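PDB 4R1D: uncharacterized protein from Pseudomonas aeruginosa PAO1, which probably acts as a calcium-binding lipase of the alpha/beta-hydrolase family, the type VI secretion effector Tle4, which is held in complex with its inhibitor Tli4. Local coordinates for residues Y366-P380 and R401-H415. Numbering follows the deposited sequence.
Sequences YEEIYKNTTWYGLVP and RDNFEDLIDSIANFH
Tyr366 drops as a knob into a hole formed by Ile408, Ile411, Ala412 and His415, packing segment 366-380, which starts in the short helix 365-370, against helix 400-421 of this alpha/beta-hydrolase chain. The N-to-C directions of the two helix segments make an angle of 126°. In the apolar part, Ala412 CB makes a CH-pi contact over one face of the Tyr366 ring, 3.5 Å from its centroid and almost on the normal. Ile408 packs beside the Tyr366 knob: its CD1 meets Tyr370 CB, while CG2, anti to the backbone N, lies 3.9 Å from Tyr366 CB and also touches Lys371 CG. Farther along, Val379 CG2 reaches Phe404 CZ, and Tyr370 O approaches the edge of the Phe404 ring.

The charged part is a salt-bridge network. Lys371 crosses Glu405, laying its CD against Glu405 CB; the Lys371 chain then bends at chi3 (-89°), bringing NZ to 2.7 Å from Asp409 OD1, which it meets on its syn lone pair. NZ also bridges to Glu367 OE2, a cation between two carboxylates that probably offsets their mutual repulsion. Glu405 OE1 forms a salt bridge with Lys91 of the other chain in the complex.

Polar bonds finish both ends. Tyr366 OH and His415 ND1 share a hydrogen bond of 2.7 Å, while His415 NE2 bonds to Glu325 O. Arg401 has Thr373 CG2 over one guanidinium face, and its NH2 also hydrogen-bonds to Ser384 OG. End-on, it grips a single carbonyl oxygen: NH2 lies 2.9 Å and NH1 3.3 Å from Val379 O.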
# COMPACT_ATOMS: atom_id res chain seq x y z
N TYR A 366 2.51 -18.77 12.07
CA TYR A 366 2.87 -18.92 10.67
C TYR A 366 2.45 -20.28 10.12
O TYR A 366 1.82 -20.36 9.05
CB TYR A 366 4.37 -18.66 10.45
CG TYR A 366 4.81 -17.39 11.13
CD1 TYR A 366 4.54 -16.15 10.57
CD2 TYR A 366 5.46 -17.42 12.36
CE1 TYR A 366 4.92 -14.97 11.22
CE2 TYR A 366 5.84 -16.26 13.01
CZ TYR A 366 5.57 -15.04 12.43
OH TYR A 366 5.96 -13.90 13.07
N GLU A 367 2.77 -21.35 10.85
CA GLU A 367 2.41 -22.69 10.39
C GLU A 367 1.00 -23.09 10.83
O GLU A 367 0.27 -23.74 10.09
CB GLU A 367 3.41 -23.72 10.92
CG GLU A 367 4.86 -23.48 10.51
CD GLU A 367 5.09 -23.66 9.02
OE1 GLU A 367 4.39 -24.48 8.40
OE2 GLU A 367 5.97 -22.96 8.47
N GLU A 368 0.63 -22.69 12.04
CA GLU A 368 -0.66 -23.09 12.60
C GLU A 368 -1.86 -22.41 11.96
O GLU A 368 -2.94 -22.98 11.88
CB GLU A 368 -0.68 -22.86 14.11
CG GLU A 368 0.37 -23.64 14.87
CD GLU A 368 0.15 -23.54 16.35
OE1 GLU A 368 -0.98 -23.83 16.79
OE2 GLU A 368 1.09 -23.14 17.07
N ILE A 369 -1.68 -21.18 11.50
CA ILE A 369 -2.79 -20.39 10.98
C ILE A 369 -2.53 -19.89 9.56
O ILE A 369 -3.30 -20.18 8.64
CB ILE A 369 -3.08 -19.19 11.89
CG1 ILE A 369 -3.40 -19.67 13.31
CG2 ILE A 369 -4.24 -18.38 11.36
CD1 ILE A 369 -3.50 -18.55 14.35
N TYR A 370 -1.43 -19.17 9.36
CA TYR A 370 -1.24 -18.44 8.10
C TYR A 370 -1.07 -19.34 6.87
O TYR A 370 -1.62 -19.04 5.81
CB TYR A 370 -0.09 -17.43 8.18
CG TYR A 370 -0.18 -16.51 9.37
CD1 TYR A 370 -1.41 -16.24 9.97
CD2 TYR A 370 0.96 -15.91 9.91
CE1 TYR A 370 -1.50 -15.41 11.08
CE2 TYR A 370 0.89 -15.08 11.01
CZ TYR A 370 -0.35 -14.84 11.60
OH TYR A 370 -0.43 -14.02 12.70
N LYS A 371 -0.32 -20.44 7.01
CA LYS A 371 -0.14 -21.39 5.91
C LYS A 371 -1.14 -22.55 5.96
O LYS A 371 -1.24 -23.33 5.02
CB LYS A 371 1.30 -21.91 5.87
CG LYS A 371 2.32 -20.82 5.52
CD LYS A 371 3.67 -21.41 5.10
CE LYS A 371 4.57 -21.63 6.28
NZ LYS A 371 5.93 -22.11 5.90
N ASN A 372 -1.87 -22.67 7.07
CA ASN A 372 -2.89 -23.71 7.20
C ASN A 372 -3.99 -23.56 6.14
O ASN A 372 -4.57 -22.49 5.98
CB ASN A 372 -3.50 -23.66 8.60
CG ASN A 372 -4.49 -24.78 8.85
OD1 ASN A 372 -5.61 -24.76 8.34
ND2 ASN A 372 -4.10 -25.74 9.68
N THR A 373 -4.26 -24.64 5.40
CA THR A 373 -5.24 -24.58 4.32
C THR A 373 -6.61 -25.13 4.68
O THR A 373 -7.49 -25.21 3.82
CB THR A 373 -4.73 -25.28 3.04
OG1 THR A 373 -4.48 -26.66 3.31
CG2 THR A 373 -3.45 -24.62 2.54
N THR A 374 -6.79 -25.54 5.93
CA THR A 374 -8.09 -26.01 6.40
C THR A 374 -9.05 -24.84 6.55
O THR A 374 -8.65 -23.68 6.42
CB THR A 374 -8.00 -26.78 7.75
OG1 THR A 374 -7.74 -25.85 8.80
CG2 THR A 374 -6.90 -27.82 7.71
N TRP A 375 -10.31 -25.14 6.84
CA TRP A 375 -11.34 -24.10 6.92
C TRP A 375 -11.01 -22.91 7.83
O TRP A 375 -11.53 -21.82 7.61
CB TRP A 375 -12.69 -24.70 7.33
CG TRP A 375 -12.76 -25.11 8.76
CD1 TRP A 375 -12.37 -26.31 9.29
CD2 TRP A 375 -13.23 -24.32 9.86
NE1 TRP A 375 -12.58 -26.32 10.65
CE2 TRP A 375 -13.11 -25.11 11.03
CE3 TRP A 375 -13.74 -23.02 9.98
CZ2 TRP A 375 -13.49 -24.65 12.29
CZ3 TRP A 375 -14.13 -22.57 11.23
CH2 TRP A 375 -13.99 -23.38 12.37
N TYR A 376 -10.18 -23.11 8.86
CA TYR A 376 -9.91 -22.02 9.79
C TYR A 376 -8.60 -21.30 9.49
O TYR A 376 -8.20 -20.41 10.23
CB TYR A 376 -9.99 -22.46 11.27
CG TYR A 376 -8.92 -23.45 11.71
CD1 TYR A 376 -7.70 -23.01 12.21
CD2 TYR A 376 -9.14 -24.82 11.63
CE1 TYR A 376 -6.72 -23.92 12.62
CE2 TYR A 376 -8.18 -25.73 12.02
CZ TYR A 376 -6.98 -25.28 12.52
OH TYR A 376 -6.02 -26.18 12.92
N GLY A 377 -7.95 -21.69 8.40
CA GLY A 377 -6.69 -21.08 8.01
C GLY A 377 -6.89 -19.68 7.47
O GLY A 377 -8.01 -19.28 7.17
N LEU A 378 -5.80 -18.93 7.34
CA LEU A 378 -5.88 -17.55 6.85
C LEU A 378 -6.36 -17.51 5.40
O LEU A 378 -7.18 -16.66 5.03
CB LEU A 378 -4.51 -16.90 6.93
CG LEU A 378 -4.49 -15.41 6.60
CD1 LEU A 378 -5.28 -14.64 7.64
CD2 LEU A 378 -3.04 -14.93 6.55
N VAL A 379 -5.82 -18.41 4.59
CA VAL A 379 -6.29 -18.61 3.23
C VAL A 379 -6.69 -20.07 3.04
O VAL A 379 -5.91 -20.89 2.54
CB VAL A 379 -5.23 -18.22 2.19
CG1 VAL A 379 -5.82 -18.29 0.79
CG2 VAL A 379 -4.73 -16.82 2.49
N PRO A 380 -7.92 -20.41 3.45
CA PRO A 380 -8.41 -21.78 3.27
C PRO A 380 -8.40 -22.14 1.79
O PRO A 380 -8.30 -21.27 0.91
CB PRO A 380 -9.85 -21.70 3.78
CG PRO A 380 -10.23 -20.25 3.67
CD PRO A 380 -8.96 -19.50 3.97
N ARG A 401 0.45 -20.68 -4.37
CA ARG A 401 0.65 -21.09 -2.99
C ARG A 401 2.15 -21.09 -2.66
O ARG A 401 2.53 -20.76 -1.55
CB ARG A 401 -0.01 -22.46 -2.75
CG ARG A 401 -0.11 -22.92 -1.30
CD ARG A 401 -0.98 -22.02 -0.42
NE ARG A 401 -2.44 -22.14 -0.59
CZ ARG A 401 -3.31 -21.76 0.36
NH1 ARG A 401 -2.84 -21.30 1.51
NH2 ARG A 401 -4.62 -21.85 0.17
N ASP A 402 2.99 -21.44 -3.64
CA ASP A 402 4.44 -21.37 -3.47
C ASP A 402 4.82 -19.96 -3.08
O ASP A 402 5.57 -19.74 -2.13
CB ASP A 402 5.19 -21.70 -4.77
CG ASP A 402 5.28 -23.19 -5.06
OD1 ASP A 402 5.09 -24.01 -4.14
OD2 ASP A 402 5.58 -23.52 -6.23
N ASN A 403 4.33 -19.00 -3.84
CA ASN A 403 4.63 -17.59 -3.59
C ASN A 403 4.14 -17.17 -2.21
O ASN A 403 4.88 -16.54 -1.45
CB ASN A 403 3.97 -16.71 -4.66
CG ASN A 403 4.57 -15.34 -4.70
OD1 ASN A 403 5.71 -15.17 -5.16
ND2 ASN A 403 3.83 -14.34 -4.22
N PHE A 404 2.90 -17.51 -1.91
CA PHE A 404 2.30 -17.15 -0.63
C PHE A 404 3.06 -17.73 0.56
O PHE A 404 3.33 -17.02 1.54
CB PHE A 404 0.82 -17.55 -0.58
CG PHE A 404 0.17 -17.33 0.75
CD1 PHE A 404 -0.03 -16.04 1.24
CD2 PHE A 404 -0.25 -18.40 1.53
CE1 PHE A 404 -0.62 -15.83 2.47
CE2 PHE A 404 -0.85 -18.18 2.76
CZ PHE A 404 -1.04 -16.90 3.23
N GLU A 405 3.43 -19.01 0.50
CA GLU A 405 4.14 -19.61 1.63
C GLU A 405 5.52 -19.00 1.83
O GLU A 405 5.97 -18.80 2.97
CB GLU A 405 4.20 -21.14 1.48
CG GLU A 405 2.80 -21.76 1.52
CD GLU A 405 2.82 -23.27 1.43
OE1 GLU A 405 3.91 -23.86 1.34
OE2 GLU A 405 1.73 -23.87 1.45
N ASP A 406 6.21 -18.71 0.73
CA ASP A 406 7.50 -18.04 0.84
C ASP A 406 7.33 -16.65 1.45
O ASP A 406 8.19 -16.20 2.22
CB ASP A 406 8.21 -17.96 -0.52
CG ASP A 406 9.12 -19.16 -0.77
OD1 ASP A 406 9.26 -19.97 0.16
OD2 ASP A 406 9.71 -19.27 -1.88
N LEU A 407 6.24 -15.97 1.11
CA LEU A 407 6.00 -14.63 1.66
C LEU A 407 5.76 -14.73 3.16
O LEU A 407 6.24 -13.91 3.92
CB LEU A 407 4.82 -13.92 0.98
CG LEU A 407 5.02 -13.25 -0.39
CD1 LEU A 407 3.76 -12.50 -0.81
CD2 LEU A 407 6.19 -12.29 -0.37
N ILE A 408 5.02 -15.76 3.58
CA ILE A 408 4.80 -15.96 5.01
C ILE A 408 6.14 -16.22 5.73
O ILE A 408 6.38 -15.69 6.81
CB ILE A 408 3.79 -17.11 5.30
CG1 ILE A 408 2.40 -16.77 4.75
CG2 ILE A 408 3.69 -17.39 6.81
CD1 ILE A 408 1.76 -15.55 5.41
N ASP A 409 7.01 -17.02 5.12
CA ASP A 409 8.29 -17.30 5.76
C ASP A 409 9.13 -16.02 5.86
O ASP A 409 9.81 -15.77 6.87
CB ASP A 409 9.03 -18.42 5.00
CG ASP A 409 8.36 -19.78 5.17
OD1 ASP A 409 7.47 -19.88 6.04
OD2 ASP A 409 8.72 -20.74 4.46
N SER A 410 9.05 -15.18 4.83
CA SER A 410 9.68 -13.86 4.86
C SER A 410 9.19 -12.99 6.01
O SER A 410 10.01 -12.41 6.73
CB SER A 410 9.46 -13.11 3.55
OG SER A 410 10.56 -13.31 2.67
N ILE A 411 7.88 -12.86 6.19
CA ILE A 411 7.38 -12.05 7.30
C ILE A 411 7.80 -12.63 8.65
O ILE A 411 8.12 -11.88 9.56
CB ILE A 411 5.84 -11.78 7.26
CG1 ILE A 411 5.04 -12.97 7.81
CG2 ILE A 411 5.38 -11.35 5.86
CD1 ILE A 411 3.61 -12.62 8.19
N ALA A 412 7.80 -13.96 8.79
CA ALA A 412 8.22 -14.58 10.04
C ALA A 412 9.64 -14.16 10.37
O ALA A 412 9.98 -13.86 11.52
CB ALA A 412 8.12 -16.11 9.96
N ASN A 413 10.48 -14.10 9.33
CA ASN A 413 11.87 -13.73 9.52
C ASN A 413 12.00 -12.24 9.89
O ASN A 413 12.75 -11.88 10.80
CB ASN A 413 12.69 -14.07 8.26
CG ASN A 413 14.16 -13.75 8.41
OD1 ASN A 413 14.82 -14.25 9.32
ND2 ASN A 413 14.69 -12.93 7.51
N PHE A 414 11.24 -11.39 9.21
CA PHE A 414 11.24 -9.96 9.52
C PHE A 414 10.71 -9.71 10.93
O PHE A 414 11.31 -8.96 11.69
CB PHE A 414 10.40 -9.21 8.48
CG PHE A 414 10.29 -7.73 8.73
CD1 PHE A 414 11.41 -6.91 8.66
CD2 PHE A 414 9.06 -7.15 9.01
CE1 PHE A 414 11.31 -5.54 8.87
CE2 PHE A 414 8.95 -5.78 9.23
CZ PHE A 414 10.08 -4.97 9.16
N HIS A 415 9.59 -10.33 11.27
CA HIS A 415 9.04 -10.25 12.62
C HIS A 415 10.07 -10.62 13.68
O HIS A 415 10.22 -9.93 14.68
CB HIS A 415 7.86 -11.19 12.78
CG HIS A 415 6.61 -10.71 12.13
ND1 HIS A 415 5.51 -11.52 11.95
CD2 HIS A 415 6.27 -9.49 11.63
CE1 HIS A 415 4.55 -10.82 11.36
NE2 HIS A 415 4.99 -9.59 11.16
O HOH W 1 -3.59 -20.31 4.48
O HOH W 2 -0.38 -22.25 2.55
O HOH W 3 5.72 -24.16 4.06